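Local coordinates for protein catalase (Exiguobacterium oxidotolerans, PDB 2J2M) that breaks down hydrogen peroxide to water and oxygen as a haem-containing catalase, working as an assembly of four chains, at residues 116-120 against 121-125; 425-428 against 429-433; 435-438 against 439-442. All blocks are in the same frame, centred on the assembly; numbering follows the deposited sequence.

Contact 1 of 3, residues 116-120 against 121-125; sequences KFYTE and EGNWD
The Lys-116 chain leaves its backbone extended (chi1 -178°) and bends only at chi3 and chi4, which brings the ammonium alongside the carboxylate of Asp-125, its antiparallel partner. Lys-116 NZ meets Asp-125 OD2 on the syn side at 2.7 Å, a salt bridge close to the carboxylate plane. A water takes hydrogen bonds from Lys-116 NZ and Asn-123 ND2, linking the salt bridge to the residue that faces Tyr-118. On the other side of the sheet, CE3 of Trp-124 lies over one face of the Phe-117 ring, toward its rim, in an offset stack with six-membered-ring centroids 4.5 Å apart and planes at 29°. Phe-117 N to Trp-124 O (2.9 Å) and the return bond pair their backbones. Replacing Lys-116 by alanine would remove the ammonium and is likely to leave the buried Asp-125 carboxylate without its charged mate. The type I turn from Thr-119 to Gly-122 closes this beta hairpin; Gly-122 has a positive phi (110°), where a side chain would jam against the preceding carbonyl. Asp-125 OD1 also accepts from Asn-316 N, and Lys-116 NZ reaches Gly-314 O. Strand 112-119 pairs with strand 87-95, while Phe-117 and Trp-124 pack on Trp-217 and Leu-215 of strand 210-219, respectively.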
ATOM      1  N   LYS A 116      17.680 -10.755 -17.055  1.00  6.88           N
ATOM      2  CA  LYS A 116      18.067  -9.350 -16.863  1.00  7.33           C
ATOM      3  C   LYS A 116      19.573  -9.215 -17.096  1.00  7.38           C
ATOM      4  O   LYS A 116      20.381  -9.891 -16.425  1.00  7.22           O
ATOM      5  CB  LYS A 116      17.719  -8.876 -15.432  1.00  7.22           C
ATOM      6  CG  LYS A 116      18.046  -7.393 -15.123  1.00  7.68           C
ATOM      7  CD  LYS A 116      17.593  -6.925 -13.709  1.00  7.58           C
ATOM      8  CE  LYS A 116      16.075  -6.870 -13.541  1.00  7.24           C
ATOM      9  NZ  LYS A 116      15.406  -6.116 -14.640  1.00  7.25           N
ATOM     10  N   PHE A 117      19.933  -8.353 -18.050  1.00  8.11           N
ATOM     11  CA  PHE A 117      21.330  -8.109 -18.446  1.00  8.11           C
ATOM     12  C   PHE A 117      21.700  -6.772 -17.886  1.00  9.01           C
ATOM     13  O   PHE A 117      21.094  -5.771 -18.246  1.00  9.58           O
ATOM     14  CB  PHE A 117      21.492  -8.028 -19.969  1.00  7.16           C
ATOM     15  CG  PHE A 117      21.244  -9.320 -20.689  1.00  6.32           C
ATOM     16  CD1 PHE A 117      19.960  -9.869 -20.757  1.00  5.29           C
ATOM     17  CD2 PHE A 117      22.292  -9.970 -21.347  1.00  4.99           C
ATOM     18  CE1 PHE A 117      19.736 -11.073 -21.476  1.00  4.26           C
ATOM     19  CE2 PHE A 117      22.087 -11.151 -22.043  1.00  2.11           C
ATOM     20  CZ  PHE A 117      20.804 -11.712 -22.100  1.00  4.27           C
ATOM     21  N   TYR A 118      22.690  -6.752 -17.001  1.00  9.70           N
ATOM     22  CA  TYR A 118      23.131  -5.518 -16.386  1.00  9.77           C
ATOM     23  C   TYR A 118      24.249  -4.997 -17.226  1.00 10.56           C
ATOM     24  O   TYR A 118      25.400  -5.278 -16.974  1.00 10.66           O
ATOM     25  CB  TYR A 118      23.597  -5.757 -14.963  1.00  9.54           C
ATOM     26  CG  TYR A 118      22.568  -6.409 -14.046  1.00  9.32           C
ATOM     27  CD1 TYR A 118      22.469  -7.803 -13.955  1.00 10.64           C
ATOM     28  CD2 TYR A 118      21.721  -5.635 -13.241  1.00  7.14           C
ATOM     29  CE1 TYR A 118      21.544  -8.417 -13.091  1.00  8.99           C
ATOM     30  CE2 TYR A 118      20.827  -6.228 -12.358  1.00  8.14           C
ATOM     31  CZ  TYR A 118      20.730  -7.621 -12.298  1.00 10.28           C
ATOM     32  OH  TYR A 118      19.828  -8.225 -11.431  1.00 12.36           O
ATOM     33  N   THR A 119      23.868  -4.240 -18.246  1.00 12.00           N
ATOM     34  CA  THR A 119      24.754  -3.721 -19.296  1.00 13.27           C
ATOM     35  C   THR A 119      25.415  -2.364 -18.961  1.00 13.21           C
ATOM     36  O   THR A 119      24.903  -1.609 -18.146  1.00 13.04           O
ATOM     37  CB  THR A 119      23.891  -3.566 -20.574  1.00 13.24           C
ATOM     38  OG1 THR A 119      23.849  -4.816 -21.281  1.00 15.82           O
ATOM     39  CG2 THR A 119      24.382  -2.479 -21.468  1.00 11.36           C
ATOM     40  N   GLU A 120      26.524  -2.048 -19.623  1.00 13.74           N
ATOM     41  CA  GLU A 120      27.175  -0.726 -19.466  1.00 14.96           C
ATOM     42  C   GLU A 120      26.296   0.490 -19.894  1.00 13.47           C
ATOM     43  O   GLU A 120      26.489   1.599 -19.403  1.00 12.92           O
ATOM     44  CB  GLU A 120      28.565  -0.711 -20.135  1.00 15.40           C
ATOM     45  CG  GLU A 120      29.553   0.244 -19.432  1.00 21.82           C
ATOM     46  CD  GLU A 120      30.999  -0.290 -19.362  1.00 28.43           C
ATOM     47  OE1 GLU A 120      31.705  -0.252 -20.406  1.00 32.10           O
ATOM     48  OE2 GLU A 120      31.433  -0.731 -18.265  1.00 29.06           O
ATOM     49  N   GLU A 121      25.324   0.256 -20.779  1.00 12.34           N
ATOM     50  CA  GLU A 121      24.341   1.279 -21.199  1.00 11.90           C
ATOM     51  C   GLU A 121      22.925   1.032 -20.664  1.00 10.56           C
ATOM     52  O   GLU A 121      21.941   1.377 -21.332  1.00 10.00           O
ATOM     53  CB  GLU A 121      24.313   1.422 -22.739  1.00 11.43           C
ATOM     54  CG  GLU A 121      25.610   2.011 -23.329  1.00 12.82           C
ATOM     55  CD  GLU A 121      25.488   2.429 -24.791  1.00 14.54           C
ATOM     56  OE1 GLU A 121      24.541   1.995 -25.516  1.00 15.61           O
ATOM     57  OE2 GLU A 121      26.380   3.191 -25.226  1.00 18.37           O
ATOM     58  N   GLY A 122      22.817   0.426 -19.479  1.00  9.50           N
ATOM     59  CA  GLY A 122      21.501   0.105 -18.896  1.00  8.90           C
ATOM     60  C   GLY A 122      21.102  -1.369 -18.834  1.00  8.88           C
ATOM     61  O   GLY A 122      21.810  -2.268 -19.340  1.00  8.01           O
ATOM     62  N   ASN A 123      19.972  -1.625 -18.181  1.00  8.53           N
ATOM     63  CA  ASN A 123      19.409  -2.982 -18.145  1.00  8.21           C
ATOM     64  C   ASN A 123      18.595  -3.292 -19.407  1.00  8.37           C
ATOM     65  O   ASN A 123      17.801  -2.448 -19.875  1.00  8.15           O
ATOM     66  CB  ASN A 123      18.556  -3.227 -16.883  1.00  7.50           C
ATOM     67  CG  ASN A 123      19.389  -3.236 -15.584  1.00  7.58           C
ATOM     68  OD1 ASN A 123      20.625  -3.082 -15.611  1.00  6.57           O
ATOM     69  ND2 ASN A 123      18.702  -3.392 -14.438  1.00  2.12           N
ATOM     70  N   TRP A 124      18.810  -4.501 -19.937  1.00  7.82           N
ATOM     71  CA  TRP A 124      17.958  -5.087 -20.939  1.00  7.69           C
ATOM     72  C   TRP A 124      17.287  -6.316 -20.374  1.00  8.27           C
ATOM     73  O   TRP A 124      17.966  -7.262 -19.910  1.00  9.98           O
ATOM     74  CB  TRP A 124      18.772  -5.517 -22.158  1.00  8.16           C
ATOM     75  CG  TRP A 124      17.983  -6.385 -23.138  1.00  8.41           C
ATOM     76  CD1 TRP A 124      16.696  -6.199 -23.554  1.00  7.18           C
ATOM     77  CD2 TRP A 124      18.459  -7.534 -23.831  1.00  9.89           C
ATOM     78  NE1 TRP A 124      16.326  -7.180 -24.438  1.00  6.75           N
ATOM     79  CE2 TRP A 124      17.393  -8.010 -24.636  1.00  8.15           C
ATOM     80  CE3 TRP A 124      19.685  -8.211 -23.861  1.00  9.42           C
ATOM     81  CZ2 TRP A 124      17.510  -9.134 -25.441  1.00  7.94           C
ATOM     82  CZ3 TRP A 124      19.796  -9.338 -24.670  1.00  9.14           C
ATOM     83  CH2 TRP A 124      18.714  -9.783 -25.447  1.00  8.83           C
ATOM     84  N   ASP A 125      15.964  -6.361 -20.429  1.00  7.16           N
ATOM     85  CA  ASP A 125      15.296  -7.578 -19.995  1.00  6.52           C
ATOM     86  C   ASP A 125      14.881  -8.408 -21.190  1.00  6.09           C
ATOM     87  O   ASP A 125      14.170  -7.896 -22.057  1.00  6.32           O
ATOM     88  CB  ASP A 125      14.068  -7.257 -19.139  1.00  6.71           C
ATOM     89  CG  ASP A 125      14.421  -6.595 -17.822  1.00  6.04           C
ATOM     90  OD1 ASP A 125      13.577  -5.818 -17.337  1.00  5.67           O
ATOM     91  OD2 ASP A 125      15.518  -6.853 -17.263  1.00  4.61           O
TER
HETATM   92  O   HOH W   1      15.954  -3.478 -14.336  1.00  6.86           O
HETATM   93  O   HOH W   2      22.858  -1.592 -16.236  1.00  8.51           O

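Contact 2 of 3, residues 425-428 against 429-433; sequences GEVY and RRMTE
Val-427 and Tyr-428 meet Met-431 at the last turn of alpha-helix 422-430, and this side is the close-packed part of the contact. CE of Met-431 comes to 3.9 Å from Val-427 CG1, and its sulfur stands obliquely beside the Tyr-428 ring, 5.3 Å from SD to the ring centroid, in a Met-aromatic contact. Met-431 has CG anti to its carbonyl carbon (chi1 -68°) and an extended chain beyond, which carries the thioether back along the last turn. Val-427 and Tyr-428 are buried here, with His-179 and Met-178 of helix 174-180 packing against them, respectively.

The two arginines occupy the more exposed side. The Arg-429 chain bends at chi3 (-59°) and folds its guanidinium back over the Gly-425 peptide, with Gly-425 O 3.5 Å from Arg-429 CZ and over the centre of one face. That Gly-425 oxygen is already engaged by the backbone N of Arg-429 at 3.0 Å, so the flat cation lies above a bonded carbonyl, and its NH2 goes on to a salt bridge with Asp-467. Arg-430 instead runs extended from CG to NE, its CD passing 3.4 Å from Glu-426 O; NH1 pairs with Asp-287, and Phe-285 offers a cation-pi contact. Glu-426 carries the opposite charge, but its carboxylate touches neither arginine.

Along the backbone, Arg-430 N reaches Glu-426 O, four residues back, and the bond that follows spans three: Met-431 N bonds Tyr-428 O at 3.1 Å.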
ATOM      1  N   GLY A 425      -1.413 -26.043 -38.679  1.00 13.29           N
ATOM      2  CA  GLY A 425      -1.333 -27.273 -39.478  1.00 13.63           C
ATOM      3  C   GLY A 425       0.091 -27.661 -39.816  1.00 14.04           C
ATOM      4  O   GLY A 425       0.487 -28.800 -39.592  1.00 14.07           O
ATOM      5  N   GLU A 426       0.863 -26.716 -40.355  1.00 14.79           N
ATOM      6  CA  GLU A 426       2.285 -26.936 -40.649  1.00 16.04           C
ATOM      7  C   GLU A 426       3.045 -27.407 -39.417  1.00 15.72           C
ATOM      8  O   GLU A 426       3.830 -28.350 -39.504  1.00 16.22           O
ATOM      9  CB  GLU A 426       2.950 -25.669 -41.188  1.00 16.32           C
ATOM     10  CG  GLU A 426       2.389 -25.152 -42.518  1.00 18.16           C
ATOM     11  CD  GLU A 426       2.973 -23.805 -42.882  1.00 19.30           C
ATOM     12  OE1 GLU A 426       4.135 -23.775 -43.353  1.00 22.77           O
ATOM     13  OE2 GLU A 426       2.276 -22.777 -42.683  1.00 23.68           O
ATOM     14  N   VAL A 427       2.804 -26.759 -38.271  1.00 15.48           N
ATOM     15  CA  VAL A 427       3.403 -27.196 -37.000  1.00 14.78           C
ATOM     16  C   VAL A 427       3.031 -28.645 -36.706  1.00 15.14           C
ATOM     17  O   VAL A 427       3.911 -29.446 -36.372  1.00 15.19           O
ATOM     18  CB  VAL A 427       3.059 -26.268 -35.783  1.00 14.85           C
ATOM     19  CG1 VAL A 427       3.500 -26.922 -34.452  1.00 14.27           C
ATOM     20  CG2 VAL A 427       3.697 -24.868 -35.941  1.00 12.79           C
ATOM     21  N   TYR A 428       1.755 -29.004 -36.853  1.00 15.16           N
ATOM     22  CA  TYR A 428       1.381 -30.406 -36.643  1.00 15.98           C
ATOM     23  C   TYR A 428       2.192 -31.369 -37.550  1.00 16.36           C
ATOM     24  O   TYR A 428       2.785 -32.352 -37.068  1.00 16.26           O
ATOM     25  CB  TYR A 428      -0.124 -30.634 -36.830  1.00 16.04           C
ATOM     26  CG  TYR A 428      -0.536 -32.084 -36.643  1.00 16.87           C
ATOM     27  CD1 TYR A 428      -0.813 -32.907 -37.741  1.00 17.63           C
ATOM     28  CD2 TYR A 428      -0.624 -32.640 -35.361  1.00 16.50           C
ATOM     29  CE1 TYR A 428      -1.182 -34.236 -37.560  1.00 17.22           C
ATOM     30  CE2 TYR A 428      -0.987 -33.944 -35.169  1.00 16.43           C
ATOM     31  CZ  TYR A 428      -1.263 -34.747 -36.266  1.00 17.22           C
ATOM     32  OH  TYR A 428      -1.626 -36.057 -36.052  1.00 16.95           O
ATOM     33  N   ARG A 429       2.232 -31.063 -38.847  1.00 16.43           N
ATOM     34  CA  ARG A 429       2.886 -31.938 -39.824  1.00 17.23           C
ATOM     35  C   ARG A 429       4.413 -31.966 -39.708  1.00 17.82           C
ATOM     36  O   ARG A 429       5.043 -32.935 -40.119  1.00 17.12           O
ATOM     37  CB  ARG A 429       2.421 -31.626 -41.260  1.00 17.15           C
ATOM     38  CG  ARG A 429       0.987 -32.109 -41.526  1.00 17.13           C
ATOM     39  CD  ARG A 429       0.457 -31.720 -42.896  1.00 16.19           C
ATOM     40  NE  ARG A 429       0.451 -30.272 -43.126  1.00 14.96           N
ATOM     41  CZ  ARG A 429      -0.582 -29.466 -42.880  1.00 14.21           C
ATOM     42  NH1 ARG A 429      -0.473 -28.169 -43.145  1.00 11.75           N
ATOM     43  NH2 ARG A 429      -1.715 -29.943 -42.352  1.00 12.10           N
ATOM     44  N   ARG A 430       4.997 -30.922 -39.112  1.00 18.45           N
ATOM     45  CA  ARG A 430       6.427 -30.912 -38.795  1.00 18.88           C
ATOM     46  C   ARG A 430       6.841 -31.832 -37.624  1.00 19.23           C
ATOM     47  O   ARG A 430       8.029 -32.072 -37.416  1.00 18.88           O
ATOM     48  CB  ARG A 430       6.896 -29.474 -38.553  1.00 19.02           C
ATOM     49  CG  ARG A 430       7.197 -28.730 -39.844  1.00 19.76           C
ATOM     50  CD  ARG A 430       7.020 -27.245 -39.654  1.00 22.89           C
ATOM     51  NE  ARG A 430       7.456 -26.473 -40.824  1.00 24.41           N
ATOM     52  CZ  ARG A 430       8.716 -26.109 -41.073  1.00 22.24           C
ATOM     53  NH1 ARG A 430       9.698 -26.444 -40.239  1.00 19.14           N
ATOM     54  NH2 ARG A 430       8.984 -25.398 -42.160  1.00 20.57           N
ATOM     55  N   MET A 431       5.860 -32.350 -36.884  1.00 19.88           N
ATOM     56  CA  MET A 431       6.104 -33.197 -35.695  1.00 20.73           C
ATOM     57  C   MET A 431       6.455 -34.638 -36.072  1.00 21.50           C
ATOM     58  O   MET A 431       5.959 -35.151 -37.077  1.00 21.13           O
ATOM     59  CB  MET A 431       4.858 -33.244 -34.783  1.00 20.13           C
ATOM     60  CG  MET A 431       4.488 -31.954 -34.065  1.00 20.42           C
ATOM     61  SD  MET A 431       2.981 -32.104 -33.053  1.00 20.60           S
ATOM     62  CE  MET A 431       2.596 -30.368 -32.821  1.00 18.74           C
ATOM     63  N   THR A 432       7.273 -35.296 -35.245  1.00 22.41           N
ATOM     64  CA  THR A 432       7.475 -36.734 -35.364  1.00 23.76           C
ATOM     65  C   THR A 432       6.184 -37.457 -34.951  1.00 24.86           C
ATOM     66  O   THR A 432       5.291 -36.854 -34.349  1.00 24.87           O
ATOM     67  CB  THR A 432       8.616 -37.235 -34.461  1.00 23.98           C
ATOM     68  OG1 THR A 432       8.231 -37.097 -33.083  1.00 24.88           O
ATOM     69  CG2 THR A 432       9.903 -36.463 -34.722  1.00 23.75           C
ATOM     70  N   GLU A 433       6.099 -38.749 -35.264  1.00 26.00           N
ATOM     71  CA  GLU A 433       4.942 -39.567 -34.908  1.00 27.61           C
ATOM     72  C   GLU A 433       4.711 -39.623 -33.392  1.00 26.77           C
ATOM     73  O   GLU A 433       3.570 -39.550 -32.929  1.00 26.82           O
ATOM     74  CB  GLU A 433       5.079 -40.980 -35.496  1.00 27.67           C
ATOM     75  CG  GLU A 433       3.732 -41.715 -35.658  1.00 30.58           C
ATOM     76  CD  GLU A 433       3.779 -42.875 -36.657  1.00 31.42           C
ATOM     77  OE1 GLU A 433       4.782 -43.008 -37.402  1.00 36.10           O
ATOM     78  OE2 GLU A 433       2.800 -43.661 -36.699  1.00 35.70           O
TER

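Contact 3 of 3, residues 435-438 against 439-442; sequences EQMA and LLNN
Glu-435 O accepts from Leu-439 N at 2.9 Å, the first of four consecutive i to i+4 hydrogen bonds that run through this portion of alpha-helix 433-447. Gln-436 O, Met-437 O and Ala-438 O follow, taking the backbone N atoms of Leu-440, Asn-441 and Asn-442. The series is regular, with the Asn-441 N bond to Met-437 O the straightest of these backbone bonds, at 167°.

Among the side chains, Asn-441 makes the distinctive contact. Its CG stands anti to the carbonyl carbon (chi1 -70°), which returns the amide to the preceding turn, where ND2 donates to Met-437 O. That carbonyl is therefore gripped twice by one residue, through the backbone N and the side-chain amide, which reach it from opposite faces of its plane. The second bond holds the amide of this exposed residue against rotation. Met-437 is bent at chi2 and chi3, and its SD lies 3.1 Å from Asn-441 ND2. Met-437 SD also packs 4.3 Å from Leu-440 CD2.

Other side chains bind the helix to its surroundings. Leu-440 leans on Lys-473 and Leu-474 of helix 468-477, and buried Leu-439 packs against Phe-181. Asn-442 ND2 donates to Phe-181 O and Asp-183 OD1, anchoring the helix to that loop. Nearer the start of the helix, Glu-435 OE1 accepts from Thr-432 N.

The side-chain bond of Asn-441 is short and nearly linear: Asn-441 ND2 to Met-437 O measures 2.7 Å at 172°, with the oxygen almost in the amide plane.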
ATOM      1  N   GLU A 435       5.533 -37.292 -31.189  1.00 24.11           N
ATOM      2  CA  GLU A 435       4.944 -35.997 -30.838  1.00 23.17           C
ATOM      3  C   GLU A 435       3.448 -35.918 -31.197  1.00 22.25           C
ATOM      4  O   GLU A 435       2.632 -35.457 -30.384  1.00 21.99           O
ATOM      5  CB  GLU A 435       5.723 -34.848 -31.491  1.00 22.73           C
ATOM      6  CG  GLU A 435       7.140 -34.674 -30.946  1.00 23.64           C
ATOM      7  CD  GLU A 435       7.979 -33.658 -31.724  1.00 24.09           C
ATOM      8  OE1 GLU A 435       7.699 -33.375 -32.907  1.00 25.26           O
ATOM      9  OE2 GLU A 435       8.946 -33.140 -31.146  1.00 26.21           O
ATOM     10  N   GLN A 436       3.093 -36.388 -32.394  1.00 21.14           N
ATOM     11  CA  GLN A 436       1.704 -36.365 -32.846  1.00 20.90           C
ATOM     12  C   GLN A 436       0.800 -37.252 -32.000  1.00 20.51           C
ATOM     13  O   GLN A 436      -0.372 -36.932 -31.800  1.00 20.48           O
ATOM     14  CB  GLN A 436       1.595 -36.776 -34.307  1.00 20.45           C
ATOM     15  CG  GLN A 436       2.178 -35.782 -35.268  1.00 20.63           C
ATOM     16  CD  GLN A 436       1.940 -36.169 -36.717  1.00 20.39           C
ATOM     17  OE1 GLN A 436       1.731 -37.343 -37.039  1.00 19.93           O
ATOM     18  NE2 GLN A 436       1.972 -35.184 -37.598  1.00 18.77           N
ATOM     19  N   MET A 437       1.347 -38.364 -31.510  1.00 20.17           N
ATOM     20  CA  MET A 437       0.590 -39.274 -30.657  1.00 20.42           C
ATOM     21  C   MET A 437       0.460 -38.732 -29.222  1.00 19.10           C
ATOM     22  O   MET A 437      -0.608 -38.849 -28.614  1.00 18.78           O
ATOM     23  CB  MET A 437       1.174 -40.698 -30.698  1.00 21.47           C
ATOM     24  CG  MET A 437       0.322 -41.769 -29.975  1.00 26.46           C
ATOM     25  SD  MET A 437      -1.462 -41.789 -30.411  1.00 37.04           S
ATOM     26  CE  MET A 437      -1.523 -43.147 -31.601  1.00 34.34           C
ATOM     27  N   ALA A 438       1.530 -38.126 -28.703  1.00 17.47           N
ATOM     28  CA  ALA A 438       1.485 -37.419 -27.415  1.00 16.39           C
ATOM     29  C   ALA A 438       0.449 -36.303 -27.450  1.00 15.39           C
ATOM     30  O   ALA A 438      -0.334 -36.154 -26.510  1.00 15.20           O
ATOM     31  CB  ALA A 438       2.863 -36.855 -27.037  1.00 15.67           C
ATOM     32  N   LEU A 439       0.445 -35.533 -28.540  1.00 14.73           N
ATOM     33  CA  LEU A 439      -0.486 -34.411 -28.697  1.00 14.20           C
ATOM     34  C   LEU A 439      -1.936 -34.881 -28.673  1.00 14.47           C
ATOM     35  O   LEU A 439      -2.777 -34.268 -28.018  1.00 14.28           O
ATOM     36  CB  LEU A 439      -0.199 -33.627 -29.976  1.00 13.86           C
ATOM     37  CG  LEU A 439      -1.207 -32.531 -30.361  1.00 14.06           C
ATOM     38  CD1 LEU A 439      -1.084 -31.312 -29.443  1.00 13.41           C
ATOM     39  CD2 LEU A 439      -1.082 -32.116 -31.821  1.00 13.31           C
ATOM     40  N   LEU A 440      -2.216 -35.969 -29.395  1.00 14.95           N
ATOM     41  CA  LEU A 440      -3.561 -36.543 -29.451  1.00 15.12           C
ATOM     42  C   LEU A 440      -4.012 -37.030 -28.076  1.00 15.06           C
ATOM     43  O   LEU A 440      -5.104 -36.703 -27.643  1.00 15.88           O
ATOM     44  CB  LEU A 440      -3.654 -37.661 -30.518  1.00 15.26           C
ATOM     45  CG  LEU A 440      -4.996 -38.388 -30.741  1.00 14.79           C
ATOM     46  CD1 LEU A 440      -6.147 -37.426 -31.116  1.00 11.01           C
ATOM     47  CD2 LEU A 440      -4.852 -39.510 -31.790  1.00 14.63           C
ATOM     48  N   ASN A 441      -3.168 -37.772 -27.371  1.00 15.47           N
ATOM     49  CA  ASN A 441      -3.544 -38.267 -26.045  1.00 16.21           C
ATOM     50  C   ASN A 441      -3.758 -37.148 -25.010  1.00 15.71           C
ATOM     51  O   ASN A 441      -4.677 -37.233 -24.198  1.00 15.69           O
ATOM     52  CB  ASN A 441      -2.599 -39.396 -25.556  1.00 16.83           C
ATOM     53  CG  ASN A 441      -2.788 -40.715 -26.361  1.00 21.07           C
ATOM     54  OD1 ASN A 441      -3.480 -41.646 -25.910  1.00 26.60           O
ATOM     55  ND2 ASN A 441      -2.223 -40.771 -27.577  1.00 23.95           N
ATOM     56  N   ASN A 442      -2.947 -36.089 -25.066  1.00 15.08           N
ATOM     57  CA  ASN A 442      -3.115 -34.939 -24.157  1.00 14.71           C
ATOM     58  C   ASN A 442      -4.371 -34.102 -24.452  1.00 13.84           C
ATOM     59  O   ASN A 442      -5.104 -33.733 -23.541  1.00 12.96           O
ATOM     60  CB  ASN A 442      -1.864 -34.038 -24.164  1.00 14.86           C
ATOM     61  CG  ASN A 442      -0.611 -34.756 -23.692  1.00 15.27           C
ATOM     62  OD1 ASN A 442      -0.668 -35.638 -22.840  1.00 15.75           O
ATOM     63  ND2 ASN A 442       0.538 -34.369 -24.248  1.00 15.48           N
TER

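How the contacts relate
Contact 1 comes first along the chain, in the hairpin of strands 112-119 and 122-129 within the antiparallel sheet of the haem-bearing catalase region; the Asp-125 side chain lies about 9 Å from a bound haem. Contacts 2 and 3 follow much later, on successive helices 422-430 and 433-447 of the C-terminal helical region. Their centres are 11 Å apart and they touch: Tyr-428 O probably accepts a hydrogen bond from Gln-436 NE2, and the Tyr-428 ring packs on Leu-439. Contact 1 lies about 38 and 40 Å from them, centre to centre, without touching either. The three thus sample the sheet near the haem and a separate pair of packed helices.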